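Local coordinates for protein probable Thioesterase (Bartonella henselae, PDB 3HM0) that probably hydrolyses acyl thioesters, perhaps acyl-CoA substrates, as a hotdog-fold thioesterase found as an assembly of four chains, at residues Q40-V45 against D108-I113; V93-E98 against A146-E151; E128-H133 against T140-I145. All coordinates share one frame; numbering follows the deposited sequence.

Contact 1. Residues Q40-V45 against D108-I113; sequences QARVYV and DNLLTI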
loop_
_atom_site.group_PDB
_atom_site.type_symbol
_atom_site.label_atom_id
_atom_site.label_comp_id
_atom_site.label_asym_id
_atom_site.label_seq_id
_atom_site.Cartn_x
_atom_site.Cartn_y
_atom_site.Cartn_z
ATOM N N GLN A 40 -12.447 -14.702 -5.368
ATOM C CA GLN A 40 -11.376 -14.557 -6.341
ATOM C C GLN A 40 -10.866 -13.115 -6.455
ATOM O O GLN A 40 -11.624 -12.154 -6.320
ATOM C CB GLN A 40 -11.822 -15.056 -7.707
ATOM C CG GLN A 40 -12.304 -16.513 -7.722
ATOM C CD GLN A 40 -12.100 -17.195 -9.072
ATOM O OE1 GLN A 40 -12.373 -16.624 -10.135
ATOM N NE2 GLN A 40 -11.599 -18.417 -9.031
ATOM N N ALA A 41 -9.569 -12.980 -6.688
ATOM C CA ALA A 41 -8.981 -11.697 -7.038
ATOM C C ALA A 41 -7.848 -11.923 -8.015
ATOM O O ALA A 41 -7.178 -12.957 -7.979
ATOM C CB ALA A 41 -8.491 -10.940 -5.794
ATOM N N ARG A 42 -7.672 -10.955 -8.898
ATOM C CA ARG A 42 -6.613 -10.944 -9.895
ATOM C C ARG A 42 -5.360 -10.233 -9.334
ATOM O O ARG A 42 -5.456 -9.374 -8.461
ATOM C CB ARG A 42 -7.134 -10.211 -11.144
ATOM C CG ARG A 42 -6.203 -10.232 -12.361
ATOM C CD ARG A 42 -6.213 -11.588 -13.020
ATOM N NE ARG A 42 -7.498 -11.869 -13.648
ATOM C CZ ARG A 42 -7.723 -12.872 -14.491
ATOM N NH1 ARG A 42 -6.752 -13.715 -14.810
ATOM N NH2 ARG A 42 -8.931 -13.018 -15.025
ATOM N N VAL A 43 -4.189 -10.607 -9.830
ATOM C CA VAL A 43 -2.961 -9.936 -9.441
ATOM C C VAL A 43 -2.610 -8.916 -10.511
ATOM O O VAL A 43 -2.496 -9.245 -11.692
ATOM C CB VAL A 43 -1.787 -10.910 -9.306
ATOM C CG1 VAL A 43 -0.468 -10.148 -9.199
ATOM C CG2 VAL A 43 -2.001 -11.891 -8.121
ATOM N N TYR A 44 -2.414 -7.684 -10.067
ATOM C CA TYR A 44 -2.059 -6.577 -10.912
ATOM C C TYR A 44 -0.647 -6.089 -10.595
ATOM O O TYR A 44 -0.020 -6.583 -9.656
ATOM C CB TYR A 44 -3.074 -5.464 -10.670
ATOM C CG TYR A 44 -4.482 -5.856 -11.018
ATOM C CD1 TYR A 44 -4.921 -5.842 -12.348
ATOM C CD2 TYR A 44 -5.380 -6.254 -10.029
ATOM C CE1 TYR A 44 -6.231 -6.204 -12.682
ATOM C CE2 TYR A 44 -6.692 -6.631 -10.353
ATOM C CZ TYR A 44 -7.103 -6.590 -11.681
ATOM O OH TYR A 44 -8.383 -6.939 -12.010
ATOM N N VAL A 45 -0.142 -5.115 -11.361
ATOM C CA VAL A 45 1.230 -4.644 -11.169
ATOM C C VAL A 45 1.484 -4.182 -9.720
ATOM O O VAL A 45 2.549 -4.437 -9.141
ATOM C CB VAL A 45 1.650 -3.573 -12.219
ATOM C CG1 VAL A 45 3.062 -3.022 -11.916
ATOM C CG2 VAL A 45 1.609 -4.156 -13.646
ATOM N N ASP A 108 -0.998 -11.199 -13.111
ATOM C CA ASP A 108 -2.193 -11.662 -13.809
ATOM C C ASP A 108 -2.813 -12.968 -13.319
ATOM O O ASP A 108 -3.859 -13.352 -13.832
ATOM C CB ASP A 108 -1.963 -11.735 -15.325
ATOM C CG ASP A 108 -3.169 -11.274 -16.103
ATOM O OD1 ASP A 108 -4.019 -10.585 -15.491
ATOM O OD2 ASP A 108 -3.277 -11.576 -17.320
ATOM N N ASN A 109 -2.189 -13.659 -12.360
ATOM C CA ASN A 109 -2.821 -14.865 -11.798
ATOM C C ASN A 109 -4.191 -14.538 -11.275
ATOM O O ASN A 109 -4.425 -13.432 -10.777
ATOM C CB ASN A 109 -2.054 -15.447 -10.619
ATOM C CG ASN A 109 -0.889 -16.325 -11.030
ATOM O OD1 ASN A 109 -0.181 -16.839 -10.154
ATOM N ND2 ASN A 109 -0.659 -16.489 -12.353
ATOM N N LEU A 110 -5.090 -15.508 -11.393
ATOM C CA LEU A 110 -6.390 -15.427 -10.772
ATOM C C LEU A 110 -6.343 -16.233 -9.488
ATOM O O LEU A 110 -6.092 -17.448 -9.512
ATOM C CB LEU A 110 -7.465 -15.953 -11.703
ATOM C CG LEU A 110 -8.895 -15.773 -11.194
ATOM C CD1 LEU A 110 -9.161 -14.363 -10.645
ATOM C CD2 LEU A 110 -9.862 -16.107 -12.341
ATOM N N LEU A 111 -6.559 -15.545 -8.365
ATOM C CA LEU A 111 -6.423 -16.165 -7.049
ATOM C C LEU A 111 -7.774 -16.588 -6.468
ATOM O O LEU A 111 -8.775 -15.884 -6.628
ATOM C CB LEU A 111 -5.679 -15.236 -6.061
ATOM C CG LEU A 111 -4.265 -14.709 -6.378
ATOM C CD1 LEU A 111 -3.763 -13.830 -5.259
ATOM C CD2 LEU A 111 -3.275 -15.836 -6.643
ATOM N N THR A 112 -7.777 -17.749 -5.812
ATOM C CA THR A 112 -8.899 -18.230 -5.014
ATOM C C THR A 112 -8.512 -18.075 -3.545
ATOM O O THR A 112 -7.450 -18.558 -3.120
ATOM C CB THR A 112 -9.195 -19.711 -5.322
ATOM O OG1 THR A 112 -9.360 -19.877 -6.732
ATOM C CG2 THR A 112 -10.432 -20.200 -4.599
ATOM N N ILE A 113 -9.354 -17.364 -2.796
ATOM C CA ILE A 113 -9.125 -17.110 -1.390
ATOM C C ILE A 113 -10.165 -17.884 -0.579
ATOM O O ILE A 113 -11.360 -17.687 -0.757
ATOM C CB ILE A 113 -9.203 -15.593 -1.054
ATOM C CG1 ILE A 113 -8.289 -14.773 -1.975
ATOM C CG2 ILE A 113 -8.843 -15.332 0.424
ATOM C CD1 ILE A 113 -8.717 -13.313 -2.124
HETATM O O HOH W 1 -3.034 -7.758 -14.174
#
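The carbonyl oxygen of Val43 is gripped twice: Asp108 N donates to Val43 O at 2.8 Å, and a water donates to Val43 O at 2.9 Å. From here the chains run antiparallel, with Val43 N bonded to Asn109 O at 3.0 Å and Ala41 and Leu111 forming a hydrogen-bonded pair whose shorter bond, Leu111 N to Ala41 O, spans 2.7 Å. Arg42 adds a side-chain bond. Its CG stands anti to the backbone N (chi1 -174°), and bends at chi2 and chi3 bring the guanidinium to the loop before strand 110-120, where Arg42 NH1 meets Asp108 O at 3.1 Å. This bond is nearly straight (173° at the hydrogen) and lies in the guanidinium plane, while Leu110 CB rests over one face of the group. Gln40 crosses Leu110 at about a right angle, OE1 beside CD2. On the face of Ala41 and Leu111, Val43 CG2 packs on Leu111 CD1 at 3.9 Å, and Phe62 of helix 58-72 covers Ala41 and Leu111. The outermost strand of the sheet within this chain is thus pinned by backbone bonds, and Arg42 spends an N-H of NH1 on a backbone carbonyl, tying the turn at Asp108 down by a side chain as well.

Contact 2. Residues V93-E98 against A146-E151; sequences VVRHME and ALINEE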
loop_
_atom_site.group_PDB
_atom_site.type_symbol
_atom_site.label_atom_id
_atom_site.label_comp_id
_atom_site.label_asym_id
_atom_site.label_seq_id
_atom_site.Cartn_x
_atom_site.Cartn_y
_atom_site.Cartn_z
ATOM N N VAL A 93 -10.053 -6.110 14.641
ATOM C CA VAL A 93 -8.614 -5.931 14.775
ATOM C C VAL A 93 -7.974 -7.298 14.728
ATOM O O VAL A 93 -8.434 -8.243 15.388
ATOM C CB VAL A 93 -8.221 -5.245 16.100
ATOM C CG1 VAL A 93 -6.699 -5.058 16.191
ATOM C CG2 VAL A 93 -8.896 -3.894 16.218
ATOM N N VAL A 94 -6.928 -7.399 13.919
ATOM C CA VAL A 94 -6.072 -8.563 13.926
ATOM C C VAL A 94 -5.231 -8.524 15.195
ATOM O O VAL A 94 -4.526 -7.547 15.478
ATOM C CB VAL A 94 -5.189 -8.652 12.676
ATOM C CG1 VAL A 94 -4.487 -9.992 12.642
ATOM C CG2 VAL A 94 -6.044 -8.481 11.415
ATOM N N ARG A 95 -5.339 -9.599 15.966
ATOM C CA ARG A 95 -4.580 -9.736 17.187
ATOM C C ARG A 95 -3.318 -10.565 16.982
ATOM O O ARG A 95 -2.232 -10.208 17.449
ATOM C CB ARG A 95 -5.468 -10.362 18.245
ATOM C CG ARG A 95 -6.332 -9.362 18.944
ATOM C CD ARG A 95 -5.511 -8.552 19.897
ATOM N NE ARG A 95 -6.291 -7.407 20.330
ATOM C CZ ARG A 95 -6.072 -6.162 19.933
ATOM N NH1 ARG A 95 -5.064 -5.884 19.106
ATOM N NH2 ARG A 95 -6.853 -5.198 20.387
ATOM N N HIS A 96 -3.465 -11.670 16.277
ATOM C CA HIS A 96 -2.348 -12.523 15.979
ATOM C C HIS A 96 -2.567 -13.103 14.593
ATOM O O HIS A 96 -3.695 -13.332 14.169
ATOM C CB HIS A 96 -2.197 -13.622 17.046
ATOM C CG HIS A 96 -1.478 -14.850 16.566
ATOM N ND1 HIS A 96 -0.147 -15.089 16.837
ATOM C CD2 HIS A 96 -1.906 -15.910 15.831
ATOM C CE1 HIS A 96 0.212 -16.239 16.290
ATOM N NE2 HIS A 96 -0.837 -16.759 15.675
ATOM N N MET A 97 -1.471 -13.317 13.885
ATOM C CA MET A 97 -1.531 -13.897 12.563
ATOM C C MET A 97 -0.298 -14.801 12.332
ATOM O O MET A 97 0.810 -14.444 12.717
ATOM C CB MET A 97 -1.603 -12.765 11.553
ATOM C CG MET A 97 -1.968 -13.194 10.174
ATOM S SD MET A 97 -2.342 -11.792 9.075
ATOM C CE MET A 97 -3.155 -12.724 7.762
ATOM N N GLU A 98 -0.521 -15.969 11.735
ATOM C CA GLU A 98 0.533 -16.875 11.294
ATOM C C GLU A 98 0.421 -17.073 9.815
ATOM O O GLU A 98 -0.601 -17.575 9.339
ATOM C CB GLU A 98 0.394 -18.264 11.927
ATOM C CG GLU A 98 1.454 -18.573 12.981
ATOM C CD GLU A 98 2.217 -19.877 12.717
ATOM O OE1 GLU A 98 1.562 -20.924 12.451
ATOM O OE2 GLU A 98 3.475 -19.851 12.793
ATOM N N ALA A 146 -10.095 -9.725 17.073
ATOM C CA ALA A 146 -10.888 -9.146 18.153
ATOM C C ALA A 146 -11.757 -7.982 17.649
ATOM O O ALA A 146 -11.595 -7.501 16.509
ATOM C CB ALA A 146 -9.982 -8.654 19.267
ATOM N N LEU A 147 -12.652 -7.511 18.520
ATOM C CA LEU A 147 -13.591 -6.434 18.214
ATOM C C LEU A 147 -13.375 -5.296 19.195
ATOM O O LEU A 147 -13.465 -5.508 20.400
ATOM C CB LEU A 147 -15.038 -6.954 18.314
ATOM C CG LEU A 147 -16.153 -5.974 17.905
ATOM C CD1 LEU A 147 -15.990 -5.546 16.453
ATOM C CD2 LEU A 147 -17.573 -6.541 18.151
ATOM N N ILE A 148 -13.071 -4.097 18.714
ATOM C CA ILE A 148 -12.795 -2.995 19.631
ATOM C C ILE A 148 -13.552 -1.731 19.282
ATOM O O ILE A 148 -13.979 -1.550 18.142
ATOM C CB ILE A 148 -11.291 -2.646 19.703
ATOM C CG1 ILE A 148 -10.785 -2.110 18.358
ATOM C CG2 ILE A 148 -10.477 -3.827 20.186
ATOM C CD1 ILE A 148 -9.472 -1.337 18.459
ATOM N N ASN A 149 -13.691 -0.846 20.265
ATOM C CA ASN A 149 -14.329 0.444 20.043
ATOM C C ASN A 149 -13.330 1.555 19.720
ATOM O O ASN A 149 -12.119 1.339 19.743
ATOM C CB ASN A 149 -15.232 0.813 21.214
ATOM C CG ASN A 149 -14.464 1.249 22.453
ATOM O OD1 ASN A 149 -13.227 1.194 22.504
ATOM N ND2 ASN A 149 -15.204 1.688 23.466
ATOM N N GLU A 150 -13.851 2.739 19.426
ATOM C CA GLU A 150 -13.060 3.894 18.975
ATOM C C GLU A 150 -11.883 4.213 19.910
ATOM O O GLU A 150 -10.892 4.836 19.504
ATOM C CB GLU A 150 -13.991 5.096 18.908
ATOM C CG GLU A 150 -13.862 6.008 17.715
ATOM C CD GLU A 150 -14.828 7.184 17.854
ATOM O OE1 GLU A 150 -15.932 6.970 18.424
ATOM O OE2 GLU A 150 -14.486 8.317 17.428
ATOM N N GLU A 151 -12.016 3.776 21.163
ATOM C CA GLU A 151 -11.023 3.997 22.208
ATOM C C GLU A 151 -10.052 2.812 22.357
ATOM O O GLU A 151 -9.185 2.819 23.227
ATOM C CB GLU A 151 -11.727 4.277 23.545
ATOM C CG GLU A 151 -12.382 5.654 23.651
ATOM C CD GLU A 151 -13.818 5.699 23.116
ATOM O OE1 GLU A 151 -14.539 4.667 23.173
ATOM O OE2 GLU A 151 -14.234 6.787 22.649
#
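Val93 and Ile148 make the tight part of this meeting of strands 90-101 and 136-149: Ile148 CG1 and CD1 both lie 3.4 Å from Val93 CG2, the two side chains crossing at about a right angle. The torsions set this up. Ile148 carries CG1 between its backbone N and carbonyl carbon (chi1 65°), which swings the ethyl arm across to the valine, and Val93 keeps CG2 beside its own backbone N to receive it. Val93 also forms, with Ala146, the antiparallel hydrogen-bonded pair of the contact, Val93 N to Ala146 O at 2.8 Å and Ala146 N to Val93 O also at 2.8 Å.

Beyond this pair the contact is looser, and its partly exposed side belongs to Arg95. This residue lays its aliphatic chain beside the alanine methyl, Arg95 CG at 3.7 Å from Ala146 CB, then bends at chi2 so that the guanidinium passes back along the strand; Val93 CB sits over the rim of one of its faces, and Arg95 NH2 comes to 3.9 Å from Ile148 CG2. Its polar end has a partner elsewhere, NH1 bonding to Phe101 O of a neighbouring subunit. Arg95 and His96 both face Glu144, a classic beta bulge.

Segments 93-98 and 146-151 are therefore joined by one pair of backbone bonds with an apolar patch beside it, and Arg95 packs its carbon chain on Ala146 and NH2 against Ile148, while NH1 bonds to the neighbouring subunit.

Contact 3. Residues E128-H133 against T140-I145; sequences EQYILH and TAKVEI
A beta hairpin, strands 124-133 and 136-149, lies within the curved antiparallel sheet of the hotdog fold, and this contact is a part of its ladder; the axes of segments 128-133 and 140-145 approach to 4.7 Å. Gln129 and Ala141 form the hydrogen-bonded pair: Gln129 N donates to Ala141 O at 2.8 Å with a nearly straight geometry (172° at the hydrogen), and Ala141 N returns a bond to Gln129 O at 2.8 Å. Non-hydrogen-bonded pairs flank it, Glu128 with Lys142 and Tyr130 with Thr140. Two CA-H...O contacts accompany these bonds, one of them from Glu128 CA to Ala141 O at 3.5 Å.

The two faces of the sheet differ in character. On the side of Gln129, Ala141 and Val143, the sheet meets helix 58-72. There the buried amide of Gln129 is satisfied at both ends, NE2 by Thr115 and by the backbone oxygen of Phe63, OE1 by Arg67, and Gln129 OE1 also lies 3.8 Å from Val143 CG2.

The side of Glu128, Tyr130, Thr140 and Lys142 is more open. Here the lysine chain, bent at chi2 and chi4, folds over toward the other strand, so that Lys142 CE touches Glu128 CG at 3.8 Å, although the charged ends stay too far apart for a salt bridge; Glu128 OE1 makes a long, weak ion pair with Arg116 instead. Phe36 meets the tyrosine ring nearly perpendicular to it. Thr140 holds OG1 between its backbone N and carbonyl carbon (chi1 67°), which turns its methyl to the edge of that ring, Thr140 CG2 lying 3.4 Å from Tyr130 CD1.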
loop_
_atom_site.group_PDB
_atom_site.type_symbol
_atom_site.label_atom_id
_atom_site.label_comp_id
_atom_site.label_asym_id
_atom_site.label_seq_id
_atom_site.Cartn_x
_atom_site.Cartn_y
_atom_site.Cartn_z
ATOM N N GLU A 128 -9.132 -19.542 9.476
ATOM C CA GLU A 128 -8.152 -20.269 8.685
ATOM C C GLU A 128 -8.344 -19.836 7.251
ATOM O O GLU A 128 -9.401 -20.085 6.662
ATOM C CB GLU A 128 -8.367 -21.783 8.769
ATOM C CG GLU A 128 -7.774 -22.461 10.000
ATOM C CD GLU A 128 -8.202 -23.943 10.131
ATOM O OE1 GLU A 128 -8.684 -24.546 9.127
ATOM O OE2 GLU A 128 -8.048 -24.495 11.250
ATOM N N GLN A 129 -7.316 -19.211 6.676
ATOM C CA GLN A 129 -7.415 -18.706 5.306
ATOM C C GLN A 129 -6.387 -19.349 4.416
ATOM O O GLN A 129 -5.297 -19.651 4.878
ATOM C CB GLN A 129 -7.294 -17.185 5.280
ATOM C CG GLN A 129 -8.328 -16.486 6.128
ATOM C CD GLN A 129 -8.441 -15.025 5.800
ATOM O OE1 GLN A 129 -7.823 -14.187 6.471
ATOM N NE2 GLN A 129 -9.224 -14.697 4.757
ATOM N N TYR A 130 -6.743 -19.548 3.148
ATOM C CA TYR A 130 -5.862 -20.142 2.152
ATOM C C TYR A 130 -5.874 -19.351 0.833
ATOM O O TYR A 130 -6.903 -18.792 0.429
ATOM C CB TYR A 130 -6.245 -21.617 1.891
ATOM C CG TYR A 130 -6.182 -22.505 3.127
ATOM C CD1 TYR A 130 -4.984 -23.090 3.532
ATOM C CD2 TYR A 130 -7.318 -22.739 3.901
ATOM C CE1 TYR A 130 -4.919 -23.882 4.677
ATOM C CE2 TYR A 130 -7.265 -23.532 5.049
ATOM C CZ TYR A 130 -6.062 -24.106 5.432
ATOM O OH TYR A 130 -6.009 -24.891 6.574
ATOM N N ILE A 131 -4.726 -19.310 0.160
ATOM C CA ILE A 131 -4.654 -18.702 -1.154
ATOM C C ILE A 131 -4.104 -19.688 -2.168
ATOM O O ILE A 131 -2.971 -20.140 -2.056
ATOM C CB ILE A 131 -3.869 -17.359 -1.159
ATOM C CG1 ILE A 131 -4.630 -16.306 -0.334
ATOM C CG2 ILE A 131 -3.665 -16.864 -2.601
ATOM C CD1 ILE A 131 -3.907 -15.028 -0.102
ATOM N N LEU A 132 -4.930 -20.022 -3.157
ATOM C CA LEU A 132 -4.514 -20.922 -4.230
ATOM C C LEU A 132 -4.554 -20.224 -5.575
ATOM O O LEU A 132 -5.330 -19.277 -5.786
ATOM C CB LEU A 132 -5.429 -22.155 -4.317
ATOM C CG LEU A 132 -5.583 -22.990 -3.055
ATOM C CD1 LEU A 132 -6.676 -22.417 -2.197
ATOM C CD2 LEU A 132 -5.874 -24.453 -3.426
ATOM N N HIS A 133 -3.709 -20.713 -6.472
ATOM C CA HIS A 133 -3.867 -20.451 -7.869
ATOM C C HIS A 133 -4.248 -21.766 -8.558
ATOM O O HIS A 133 -3.406 -22.652 -8.727
ATOM C CB HIS A 133 -2.595 -19.867 -8.460
ATOM C CG HIS A 133 -2.679 -19.674 -9.934
ATOM N ND1 HIS A 133 -1.731 -20.163 -10.804
ATOM C CD2 HIS A 133 -3.630 -19.086 -10.702
ATOM C CE1 HIS A 133 -2.079 -19.866 -12.045
ATOM N NE2 HIS A 133 -3.226 -19.210 -12.011
ATOM N N THR A 140 -0.851 -19.760 3.244
ATOM C CA THR A 140 -1.882 -20.212 4.200
ATOM C C THR A 140 -1.770 -19.373 5.461
ATOM O O THR A 140 -0.677 -18.925 5.787
ATOM C CB THR A 140 -1.667 -21.672 4.665
ATOM O OG1 THR A 140 -0.474 -21.726 5.453
ATOM C CG2 THR A 140 -1.563 -22.646 3.501
ATOM N N ALA A 141 -2.866 -19.182 6.190
ATOM C CA ALA A 141 -2.799 -18.330 7.373
ATOM C C ALA A 141 -3.799 -18.663 8.487
ATOM O O ALA A 141 -4.940 -19.085 8.216
ATOM C CB ALA A 141 -2.908 -16.855 6.976
ATOM N N LYS A 142 -3.353 -18.469 9.731
ATOM C CA LYS A 142 -4.210 -18.550 10.897
ATOM C C LYS A 142 -4.281 -17.167 11.493
ATOM O O LYS A 142 -3.264 -16.530 11.746
ATOM C CB LYS A 142 -3.682 -19.550 11.936
ATOM C CG LYS A 142 -4.133 -21.017 11.740
ATOM C CD LYS A 142 -3.209 -21.794 10.782
ATOM C CE LYS A 142 -3.959 -22.914 10.015
ATOM N NZ LYS A 142 -3.420 -23.143 8.606
ATOM N N VAL A 143 -5.501 -16.685 11.685
ATOM C CA VAL A 143 -5.691 -15.307 12.075
ATOM C C VAL A 143 -6.569 -15.266 13.303
ATOM O O VAL A 143 -7.575 -15.970 13.377
ATOM C CB VAL A 143 -6.367 -14.504 10.950
ATOM C CG1 VAL A 143 -6.107 -13.063 11.147
ATOM C CG2 VAL A 143 -5.834 -14.923 9.582
ATOM N N GLU A 144 -6.190 -14.436 14.262
ATOM C CA GLU A 144 -7.028 -14.143 15.414
ATOM C C GLU A 144 -7.580 -12.709 15.349
ATOM O O GLU A 144 -6.821 -11.739 15.275
ATOM C CB GLU A 144 -6.224 -14.337 16.704
ATOM C CG GLU A 144 -7.083 -14.375 17.962
ATOM C CD GLU A 144 -6.265 -14.372 19.239
ATOM O OE1 GLU A 144 -5.331 -15.212 19.373
ATOM O OE2 GLU A 144 -6.572 -13.516 20.108
ATOM N N ILE A 145 -8.900 -12.582 15.425
ATOM C CA ILE A 145 -9.586 -11.293 15.291
ATOM C C ILE A 145 -10.354 -10.914 16.548
ATOM O O ILE A 145 -11.170 -11.689 17.025
ATOM C CB ILE A 145 -10.606 -11.348 14.133
ATOM C CG1 ILE A 145 -10.036 -12.095 12.911
ATOM C CG2 ILE A 145 -11.118 -9.962 13.793
ATOM C CD1 ILE A 145 -9.143 -11.285 12.002
#

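In the fold
All three contacts belong to one antiparallel sheet, wrapped round helix 58-72 in the hotdog manner. Contact 3 is the middle piece, its centre 15 Å from that of contact 1 and 16 Å from that of contact 2. Contacts 1 and 2 involve the strands outermost in the sheet within this chain and lie 26 Å apart between centres, nearest atoms about 10 Å. The backbone bond Thr112 N to Leu132 O, 2.9 Å, joins contacts 1 and 3; Arg95 N to Glu144 O, 2.7 Å, joins contacts 2 and 3. Both outer contacts reach other subunits, strand 90-101 continuing the sheet into one. Hotdog thioesterases commonly place active sites at dimer interfaces; these contacts do not establish which.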